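Local coordinates for nitroreductase family protein (Sphingopyxis sp., PDB 7DP1) that probably uses a bound flavin mononucleotide and NADPH to reduce nitro groups of dinitroaniline herbicides, as a nitroreductase that helps break these compounds down, at residues A[53-59]-A[135-141]. The protein carries 1 engineered substitution. Sequence-based numbering, arbitrary orientation.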
loop_
_atom_site.group_PDB
_atom_site.type_symbol
_atom_site.label_atom_id
_atom_site.label_comp_id
_atom_site.label_asym_id
_atom_site.label_seq_id
_atom_site.Cartn_x
_atom_site.Cartn_y
_atom_site.Cartn_z
ATOM N N TRP A 53 -5.024 -9.513 1.529
ATOM C CA TRP A 53 -4.725 -9.718 0.118
ATOM C C TRP A 53 -4.870 -11.165 -0.372
ATOM O O TRP A 53 -4.477 -12.116 0.304
ATOM C CB TRP A 53 -3.311 -9.221 -0.210
ATOM C CG TRP A 53 -2.231 -9.708 0.685
ATOM C CD1 TRP A 53 -1.497 -10.853 0.548
ATOM C CD2 TRP A 53 -1.740 -9.054 1.866
ATOM N NE1 TRP A 53 -0.587 -10.955 1.571
ATOM C CE2 TRP A 53 -0.718 -9.865 2.394
ATOM C CE3 TRP A 53 -2.068 -7.855 2.524
ATOM C CZ2 TRP A 53 -0.022 -9.529 3.565
ATOM C CZ3 TRP A 53 -1.362 -7.509 3.679
ATOM C CH2 TRP A 53 -0.355 -8.348 4.188
ATOM N N GLN A 54 -5.413 -11.311 -1.569
ATOM C CA GLN A 54 -5.490 -12.623 -2.232
ATOM C C GLN A 54 -5.093 -12.439 -3.681
ATOM O O GLN A 54 -5.446 -11.438 -4.293
ATOM C CB GLN A 54 -6.896 -13.221 -2.140
ATOM C CG GLN A 54 -7.252 -13.765 -0.772
ATOM C CD GLN A 54 -8.696 -14.226 -0.691
ATOM O OE1 GLN A 54 -9.564 -13.517 -0.181
ATOM N NE2 GLN A 54 -8.963 -15.408 -1.218
ATOM N N ALA A 55 -4.383 -13.398 -4.249
ATOM C CA ALA A 55 -3.925 -13.199 -5.612
ATOM C C ALA A 55 -4.115 -14.422 -6.466
ATOM O O ALA A 55 -3.855 -15.538 -6.037
ATOM C CB ALA A 55 -2.462 -12.784 -5.630
ATOM N N THR A 56 -4.560 -14.187 -7.693
ATOM C CA THR A 56 -4.613 -15.220 -8.702
ATOM C C THR A 56 -3.576 -14.924 -9.784
ATOM O O THR A 56 -3.687 -13.945 -10.527
ATOM C CB THR A 56 -6.010 -15.326 -9.300
ATOM O OG1 THR A 56 -6.918 -15.660 -8.244
ATOM C CG2 THR A 56 -6.062 -16.416 -10.390
ATOM N N VAL A 57 -2.547 -15.760 -9.840
ATOM C CA VAL A 57 -1.462 -15.577 -10.796
ATOM C C VAL A 57 -1.692 -16.411 -12.024
ATOM O O VAL A 57 -1.759 -17.647 -11.938
ATOM C CB VAL A 57 -0.118 -15.948 -10.174
ATOM C CG1 VAL A 57 1.010 -15.718 -11.159
ATOM C CG2 VAL A 57 0.091 -15.128 -8.881
ATOM N N VAL A 58 -1.790 -15.752 -13.178
ATOM C CA VAL A 58 -2.047 -16.499 -14.404
ATOM C C VAL A 58 -0.933 -16.368 -15.439
ATOM O O VAL A 58 -0.190 -15.389 -15.460
ATOM C CB VAL A 58 -3.388 -16.075 -15.046
ATOM C CG1 VAL A 58 -4.533 -16.314 -14.077
ATOM C CG2 VAL A 58 -3.342 -14.621 -15.498
ATOM N N THR A 59 -0.799 -17.400 -16.270
ATOM C CA THR A 59 0.174 -17.396 -17.348
ATOM C C THR A 59 -0.295 -18.326 -18.479
ATOM O O THR A 59 -1.308 -19.027 -18.344
ATOM C CB THR A 59 1.565 -17.839 -16.868
ATOM O OG1 THR A 59 2.543 -17.523 -17.871
ATOM C CG2 THR A 59 1.577 -19.355 -16.615
ATOM N N PRO A 135 4.528 -11.930 -19.663
ATOM C CA PRO A 135 4.179 -13.359 -19.705
ATOM C C PRO A 135 3.308 -13.813 -18.537
ATOM O O PRO A 135 2.653 -14.848 -18.635
ATOM C CB PRO A 135 5.543 -14.050 -19.659
ATOM C CG PRO A 135 6.397 -13.098 -18.901
ATOM C CD PRO A 135 5.942 -11.721 -19.316
ATOM N N VAL A 136 3.305 -13.042 -17.459
ATOM C CA VAL A 136 2.604 -13.396 -16.226
ATOM C C VAL A 136 1.715 -12.246 -15.785
ATOM O O VAL A 136 2.105 -11.086 -15.900
ATOM C CB VAL A 136 3.613 -13.744 -15.086
ATOM C CG1 VAL A 136 2.925 -13.782 -13.727
ATOM C CG2 VAL A 136 4.345 -15.075 -15.384
ATOM N N MET A 137 0.510 -12.549 -15.317
ATOM C CA MET A 137 -0.362 -11.502 -14.785
ATOM C C MET A 137 -0.928 -11.919 -13.429
ATOM O O MET A 137 -1.525 -12.993 -13.302
ATOM C CB MET A 137 -1.509 -11.186 -15.758
ATOM C CG MET A 137 -2.563 -10.234 -15.187
ATOM S SD MET A 137 -1.925 -8.543 -14.946
ATOM C CE MET A 137 -1.408 -8.204 -16.640
ATOM N N LEU A 138 -0.716 -11.075 -12.422
ATOM C CA LEU A 138 -1.263 -11.285 -11.078
ATOM C C LEU A 138 -2.483 -10.428 -10.887
ATOM O O LEU A 138 -2.422 -9.199 -11.037
ATOM C CB LEU A 138 -0.224 -10.947 -10.005
ATOM C CG LEU A 138 -0.647 -10.988 -8.537
ATOM C CD1 LEU A 138 0.501 -11.472 -7.688
ATOM C CD2 LEU A 138 -1.081 -9.610 -8.051
ATOM N N PHE A 139 -3.568 -11.056 -10.473
ATOM C CA PHE A 139 -4.777 -10.323 -10.153
ATOM C C PHE A 139 -4.956 -10.320 -8.652
ATOM O O PHE A 139 -5.110 -11.380 -8.016
ATOM C CB PHE A 139 -5.989 -10.931 -10.842
ATOM C CG PHE A 139 -6.013 -10.701 -12.322
ATOM C CD1 PHE A 139 -6.327 -9.454 -12.827
ATOM C CD2 PHE A 139 -5.726 -11.734 -13.208
ATOM C CE1 PHE A 139 -6.347 -9.225 -14.203
ATOM C CE2 PHE A 139 -5.741 -11.522 -14.573
ATOM C CZ PHE A 139 -6.066 -10.261 -15.084
ATOM N N LEU A 140 -4.916 -9.117 -8.096
ATOM C CA LEU A 140 -4.996 -8.917 -6.653
ATOM C C LEU A 140 -6.422 -8.643 -6.275
ATOM O O LEU A 140 -7.039 -7.717 -6.798
ATOM C CB LEU A 140 -4.063 -7.764 -6.215
ATOM C CG LEU A 140 -4.163 -7.192 -4.794
ATOM C CD1 LEU A 140 -4.112 -8.282 -3.748
ATOM C CD2 LEU A 140 -3.026 -6.153 -4.557
ATOM N N HIS A 141 -6.971 -9.474 -5.397
ATOM C CA HIS A 141 -8.354 -9.292 -4.999
ATOM C C HIS A 141 -8.553 -9.596 -3.525
ATOM O O HIS A 141 -7.624 -10.057 -2.850
ATOM C CB HIS A 141 -9.261 -10.167 -5.838
ATOM C CG HIS A 141 -8.875 -11.616 -5.819
ATOM N ND1 HIS A 141 -9.448 -12.514 -4.968
ATOM C CD2 HIS A 141 -7.978 -12.299 -6.574
ATOM C CE1 HIS A 141 -8.919 -13.723 -5.184
ATOM N NE2 HIS A 141 -8.033 -13.612 -6.145
#
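Gln54, Thr56 and Val58 pair with His141, Phe139 and Met137 through reciprocal backbone hydrogen bonds that join strands 54-59 and 136-141 antiparallel. The bond from Val58 N to Met137 O is almost straight (178°), whereas that from Gln54 N to His141 O bends to 133°. Beyond the last hydrogen-bonded pair, Val58 with Met137, the Thr59 side chain supplies the donor, OG1 bonding to Pro135 O at 2.8 Å.

With chi1 at 54°, His141 CG sits between the backbone N and carbonyl carbon, swinging the imidazole over strand 54-59. Gln54 CB packs against a face in a CH-pi contact, and NE2 is hydrogen-bonded to Thr56 OG1 near the ring plane (3.1 Å). Gln195 binds ND1, so both ring nitrogens are engaged and the ring's rotation is fixed. Replacing the imidazole with an alanine's methyl would probably leave the Thr56 hydroxyl and Gln195 without this partner.

On the face carrying Ala55, Val57, Val136 and Leu138, aliphatic side chains meet: Leu138 CD1 lies against Ala55 CB (3.8 Å) and Val57 CG2. The small Ala55 suits a place against Trp157 of helix 148-167, on which Trp53 stacks, about 7 Å from the bound FMN. Helix 182-189 covers Thr56, Val58 and Phe139. In this antiparallel sheet of the FMN-dependent nitroreductase fold, strand 195-204 follows 136-141, and a parallel strand of the second subunit extends it past 54-59.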